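Side-chain contacts in phosphoserine phosphatase (Thermococcus onnurineus, PDB 4AP9), which probably hydrolyses L-phosphoserine to serine and phosphate with magnesium, the last step of serine biosynthesis, as a haloacid dehalogenase-superfamily enzyme: residues Trp26-Met29 with Ala30-Thr33; Trp52-Ser55 with Leu56-Val60. All blocks are in the same frame, centred on the assembly; numbering follows the deposited sequence.

Interaction 1 of 2, residues Trp26-Met29 with Ala30-Thr33. With 1PS (3-pyridinium-1-ylpropane-1-sulfonate), chain E.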
loop_
_atom_site.group_PDB
_atom_site.type_symbol
_atom_site.label_atom_id
_atom_site.label_comp_id
_atom_site.label_asym_id
_atom_site.label_seq_id
_atom_site.Cartn_x
_atom_site.Cartn_y
_atom_site.Cartn_z
ATOM N N TRP A 26 35.417 -14.829 -10.314
ATOM C CA TRP A 26 35.678 -14.455 -11.701
ATOM C C TRP A 26 37.154 -14.111 -11.994
ATOM O O TRP A 26 37.660 -14.400 -13.093
ATOM C CB TRP A 26 34.700 -13.368 -12.198
ATOM C CG TRP A 26 33.275 -13.887 -12.314
ATOM C CD1 TRP A 26 32.195 -13.511 -11.555
ATOM C CD2 TRP A 26 32.795 -14.910 -13.208
ATOM N NE1 TRP A 26 31.072 -14.208 -11.948
ATOM C CE2 TRP A 26 31.416 -15.081 -12.944
ATOM C CE3 TRP A 26 33.395 -15.680 -14.206
ATOM C CZ2 TRP A 26 30.627 -15.993 -13.651
ATOM C CZ3 TRP A 26 32.608 -16.593 -14.908
ATOM C CH2 TRP A 26 31.236 -16.742 -14.619
ATOM N N ARG A 27 37.835 -13.513 -11.019
ATOM C CA ARG A 27 39.268 -13.249 -11.151
ATOM C C ARG A 27 40.023 -14.577 -11.170
ATOM O O ARG A 27 40.992 -14.739 -11.905
ATOM C CB ARG A 27 39.776 -12.363 -10.015
ATOM C CG ARG A 27 39.093 -10.999 -10.006
ATOM C CD ARG A 27 39.718 -10.029 -9.021
ATOM N NE ARG A 27 38.909 -8.812 -8.914
ATOM C CZ ARG A 27 38.959 -7.789 -9.762
ATOM N NH1 ARG A 27 39.788 -7.812 -10.801
ATOM N NH2 ARG A 27 38.176 -6.731 -9.569
ATOM N N GLU A 28 39.562 -15.536 -10.377
ATOM C CA GLU A 28 40.151 -16.874 -10.414
ATOM C C GLU A 28 39.892 -17.575 -11.754
ATOM O O GLU A 28 40.781 -18.239 -12.308
ATOM C CB GLU A 28 39.643 -17.714 -9.242
ATOM C CG GLU A 28 40.205 -19.130 -9.179
ATOM C CD GLU A 28 41.683 -19.190 -8.811
ATOM O OE1 GLU A 28 42.306 -18.126 -8.604
ATOM O OE2 GLU A 28 42.214 -20.316 -8.725
HETATM N N MSE A 29 38.680 -17.440 -12.287
HETATM C CA MSE A 29 38.389 -18.015 -13.592
HETATM C C MSE A 29 39.265 -17.395 -14.678
HETATM O O MSE A 29 39.697 -18.082 -15.604
HETATM C CB MSE A 29 36.912 -17.871 -13.954
HETATM C CG MSE A 29 36.003 -18.773 -13.152
HETATM SE SE MSE A 29 36.385 -20.655 -13.530
HETATM C CE MSE A 29 37.296 -21.044 -11.929
ATOM N N ALA A 30 39.534 -16.097 -14.563
ATOM C CA ALA A 30 40.367 -15.438 -15.563
ATOM C C ALA A 30 41.785 -15.995 -15.477
ATOM O O ALA A 30 42.445 -16.158 -16.505
ATOM C CB ALA A 30 40.374 -13.927 -15.369
ATOM N N ARG A 31 42.239 -16.284 -14.259
ATOM C CA ARG A 31 43.598 -16.786 -14.038
ATOM C C ARG A 31 43.741 -18.207 -14.586
ATOM O O ARG A 31 44.699 -18.527 -15.293
ATOM C CB ARG A 31 43.961 -16.736 -12.547
ATOM C CG ARG A 31 45.393 -17.192 -12.219
ATOM C CD ARG A 31 45.625 -17.306 -10.724
ATOM N NE ARG A 31 44.960 -18.458 -10.127
ATOM C CZ ARG A 31 45.503 -19.670 -10.074
ATOM N NH1 ARG A 31 46.703 -19.867 -10.605
ATOM N NH2 ARG A 31 44.848 -20.687 -9.518
ATOM N N ILE A 32 42.764 -19.048 -14.267
ATOM C CA ILE A 32 42.778 -20.447 -14.665
ATOM C C ILE A 32 42.638 -20.619 -16.177
ATOM O O ILE A 32 43.369 -21.395 -16.786
ATOM C CB ILE A 32 41.655 -21.238 -13.953
ATOM C CG1 ILE A 32 41.963 -21.370 -12.467
ATOM C CG2 ILE A 32 41.465 -22.620 -14.596
ATOM C CD1 ILE A 32 43.263 -22.090 -12.168
ATOM N N THR A 33 41.707 -19.888 -16.786
ATOM C CA THR A 33 41.455 -20.017 -18.220
ATOM C C THR A 33 42.433 -19.189 -19.054
ATOM O O THR A 33 42.626 -19.449 -20.247
ATOM C CB THR A 33 40.052 -19.533 -18.604
ATOM O OG1 THR A 33 39.953 -18.131 -18.330
ATOM C CG2 THR A 33 38.974 -20.290 -17.834
HETATM N N1 1PS E . 46.787 -21.408 -16.221
HETATM C C1 1PS E . 47.636 -20.384 -16.107
HETATM C C2 1PS E . 48.049 -19.943 -14.857
HETATM C C3 1PS E . 46.297 -22.049 -15.148
HETATM C C4 1PS E . 46.666 -21.660 -13.862
HETATM C C5 1PS E . 47.558 -20.589 -13.705
HETATM C C6 1PS E . 46.393 -21.820 -17.533
HETATM C C7 1PS E . 46.148 -20.599 -18.374
HETATM C C8 1PS E . 45.778 -21.016 -19.763
HETATM S S1 1PS E . 46.828 -20.220 -20.950
HETATM O O1 1PS E . 46.263 -20.552 -22.268
HETATM O O2 1PS E . 48.180 -20.745 -20.846
HETATM O O3 1PS E . 46.831 -18.781 -20.764
#

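Interaction 2 of 2, residues Trp52-Ser55 with Leu56-Val60. With 1PS (3-pyridinium-1-ylpropane-1-sulfonate), chain F.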
loop_
_atom_site.group_PDB
_atom_site.type_symbol
_atom_site.label_atom_id
_atom_site.label_comp_id
_atom_site.label_asym_id
_atom_site.label_seq_id
_atom_site.Cartn_x
_atom_site.Cartn_y
_atom_site.Cartn_z
ATOM N N TRP A 52 25.022 -4.609 -15.241
ATOM C CA TRP A 52 25.558 -5.720 -14.457
ATOM C C TRP A 52 25.190 -7.088 -15.025
ATOM O O TRP A 52 26.055 -7.962 -15.157
ATOM C CB TRP A 52 25.147 -5.635 -12.988
ATOM C CG TRP A 52 25.702 -6.771 -12.186
ATOM C CD1 TRP A 52 25.043 -7.907 -11.786
ATOM C CD2 TRP A 52 27.045 -6.902 -11.699
ATOM N NE1 TRP A 52 25.889 -8.720 -11.074
ATOM C CE2 TRP A 52 27.129 -8.119 -11.007
ATOM C CE3 TRP A 52 28.183 -6.083 -11.772
ATOM C CZ2 TRP A 52 28.299 -8.560 -10.389
ATOM C CZ3 TRP A 52 29.352 -6.523 -11.166
ATOM C CH2 TRP A 52 29.400 -7.748 -10.484
ATOM N N LEU A 53 23.913 -7.284 -15.352
ATOM C CA LEU A 53 23.485 -8.578 -15.859
ATOM C C LEU A 53 24.132 -8.870 -17.202
ATOM O O LEU A 53 24.514 -10.004 -17.477
ATOM C CB LEU A 53 21.962 -8.651 -15.977
ATOM C CG LEU A 53 21.449 -9.977 -16.536
ATOM C CD1 LEU A 53 21.749 -11.130 -15.566
ATOM C CD2 LEU A 53 19.964 -9.886 -16.793
ATOM N N ASP A 54 24.242 -7.849 -18.045
ATOM C CA ASP A 54 24.919 -8.007 -19.330
ATOM C C ASP A 54 26.329 -8.546 -19.109
ATOM O O ASP A 54 26.733 -9.534 -19.726
ATOM C CB ASP A 54 24.956 -6.673 -20.084
ATOM C CG ASP A 54 25.663 -6.777 -21.425
ATOM O OD1 ASP A 54 25.609 -7.853 -22.045
ATOM O OD2 ASP A 54 26.286 -5.780 -21.856
ATOM N N SER A 55 27.068 -7.908 -18.209
ATOM C CA SER A 55 28.431 -8.326 -17.914
ATOM C C SER A 55 28.497 -9.735 -17.306
ATOM O O SER A 55 29.353 -10.544 -17.675
ATOM C CB SER A 55 29.099 -7.329 -16.980
ATOM O OG SER A 55 30.479 -7.614 -16.888
ATOM N N LEU A 56 27.588 -10.021 -16.383
ATOM C CA LEU A 56 27.559 -11.327 -15.727
ATOM C C LEU A 56 27.336 -12.448 -16.730
ATOM O O LEU A 56 28.050 -13.450 -16.725
ATOM C CB LEU A 56 26.466 -11.367 -14.654
ATOM C CG LEU A 56 26.269 -12.686 -13.910
ATOM C CD1 LEU A 56 27.615 -13.171 -13.353
ATOM C CD2 LEU A 56 25.232 -12.532 -12.792
ATOM N N LEU A 57 26.350 -12.284 -17.607
ATOM C CA LEU A 57 26.040 -13.363 -18.537
ATOM C C LEU A 57 27.139 -13.538 -19.574
ATOM O O LEU A 57 27.353 -14.641 -20.076
ATOM C CB LEU A 57 24.687 -13.151 -19.209
ATOM C CG LEU A 57 23.509 -13.188 -18.236
ATOM C CD1 LEU A 57 22.206 -13.137 -19.009
ATOM C CD2 LEU A 57 23.575 -14.449 -17.345
ATOM N N LYS A 58 27.841 -12.455 -19.901
ATOM C CA LYS A 58 28.994 -12.570 -20.802
ATOM C C LYS A 58 30.138 -13.362 -20.156
ATOM O O LYS A 58 30.825 -14.145 -20.821
ATOM C CB LYS A 58 29.495 -11.191 -21.258
ATOM C CG LYS A 58 28.633 -10.517 -22.327
ATOM C CD LYS A 58 29.257 -9.199 -22.787
ATOM C CE LYS A 58 28.709 -8.754 -24.153
ATOM N NZ LYS A 58 27.218 -8.747 -24.238
ATOM N N ARG A 59 30.351 -13.149 -18.861
ATOM C CA ARG A 59 31.339 -13.921 -18.114
ATOM C C ARG A 59 30.918 -15.391 -18.066
ATOM O O ARG A 59 31.728 -16.293 -18.278
ATOM C CB ARG A 59 31.507 -13.354 -16.699
ATOM C CG ARG A 59 32.369 -12.072 -16.660
ATOM C CD ARG A 59 32.469 -11.468 -15.272
ATOM N NE ARG A 59 31.268 -10.705 -14.928
ATOM C CZ ARG A 59 30.762 -10.594 -13.710
ATOM N NH1 ARG A 59 31.329 -11.202 -12.683
ATOM N NH2 ARG A 59 29.670 -9.886 -13.518
ATOM N N VAL A 60 29.639 -15.627 -17.805
ATOM C CA VAL A 60 29.125 -16.992 -17.732
ATOM C C VAL A 60 29.367 -17.727 -19.049
ATOM O O VAL A 60 29.774 -18.889 -19.058
ATOM C CB VAL A 60 27.642 -16.996 -17.395
ATOM C CG1 VAL A 60 27.002 -18.352 -17.745
ATOM C CG2 VAL A 60 27.471 -16.664 -15.935
HETATM N N1 1PS F . 26.503 -4.309 -8.718
HETATM C C1 1PS F . 26.385 -3.496 -9.775
HETATM C C2 1PS F . 27.381 -2.576 -10.071
HETATM C C3 1PS F . 27.579 -4.258 -7.918
HETATM C C4 1PS F . 28.604 -3.350 -8.148
HETATM C C5 1PS F . 28.514 -2.490 -9.251
HETATM C C6 1PS F . 25.460 -5.273 -8.474
HETATM C C7 1PS F . 25.670 -5.969 -7.169
HETATM C C8 1PS F . 25.523 -7.461 -7.306
HETATM S S1 1PS F . 23.801 -7.875 -7.299
HETATM O O1 1PS F . 23.668 -9.252 -6.791
HETATM O O2 1PS F . 23.281 -7.870 -8.655
HETATM O O3 1PS F . 23.113 -6.877 -6.533
#

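Interaction 1 of 2, residues Trp26-Met29 with Ala30-Thr33
In the last turns of helix 25-33, next to a bound 3-pyridinium-1-ylpropane-1-sulfonate (1PS), E28 and R31 form an i to i+3 salt bridge; the helix follows the first core strand, 11-15, a place consistent with the C1 cap of haloacid dehalogenase enzymes. The two chains run side by side, and R31 grips the carboxylate side-on: its NE lies 3.1 Å from OE1 of E28, and its NH2 lies 2.8 Å from OE2 of E28. Both N-H groups aim almost straight, and both oxygens lie close to the guanidinium plane. The carboxylate is turned 42° against that plane; OE1 is met well above the carboxylate plane, and OE2 on its syn side but also out of the plane. In E28 a bend at chi2 (70°) swings the carboxylate across toward R31; R31 bends at chi3. A flat cation with several N-H groups suits this two-point grip, and fixing NE and NH2 probably helps to steady NH1, which comes to 3.3 Å from C5 of the ligand's pyridinium ring. I32 adds an apolar contact, its CD1 3.8 Å from C4 of that ring.

At the last turn, the carbonyl O of M29 accepts two bonds from T33. Backbone N and hydroxyl OG1 of T33 reach it from opposite faces of the carbonyl plane, OG1 at 2.7 Å from O of M29. With chi1 at 64°, OG1 sits between the backbone N and carbonyl carbon, where it can turn back to the preceding turn; it also meets the backbone N of K35.

Around this helix, K77 gives E28 a second positive partner. R27 reaches E24 and also E39 and E43 of helix 36-47, while W26 packs against I38 of that helix and against L56 and V60 of helix 52-62.

Interaction 2 of 2, residues Trp52-Ser55 with Leu56-Val60
W52 and R59, two turns apart on helix 52-62, form an off-centre cation-pi pair at the edge of a ligand pocket, in a helical region consistent with the C1 cap of haloacid dehalogenase enzymes. CB and CG of R59 pass the carbonyl of S55, with CG 3.5 Å from O of S55, and CD continues beside it. A bend at chi3 (-79°) then turns the chain back along the helix. NE makes a weak hydrogen bond, 3.4 Å, to that same O of S55, which also accepts from the backbone N of R59. At the tip, NH2 lies over one face of the W52 indole, displaced toward the rim, 3.7 Å from both CZ2 and CH2 of W52. The guanidinium is steeply inclined to the indole, 69° between planes, and presents its edge to the ring, while CD1 of L56 lies over one guanidinium face. A long arginine can span two turns, and the broad indole offers two faces: the second receives 1PS, whose C1 is 3.7 Å from CE3 of W52.

L53 meets L57 on another side of the helix, CD1 against CG, where leucines suit a surface that continues onto L184 and F195 of a second subunit. S55 is small and turns OG to the carbonyl of L41. D54 and K58 form a salt bridge one turn apart, NZ of K58 donating to the syn lone pair of OD1 of D54 at 2.9 Å.

The two interactions follow in series along the chain, interaction 1 on helix 25-33 and interaction 2 on helix 52-62, with helix 36-47 between them in sequence and packed against both. Their centres are about 15 Å apart, on the same side of the chain's centre. W26 joins them directly: its indole makes a cation-pi contact with R59, the arginine that also meets W52, so that one side chain of interaction 2 connects tryptophans from two different helices. Each helix also contributes to a separate 1PS pocket, so this helical region links two ligand-binding sites.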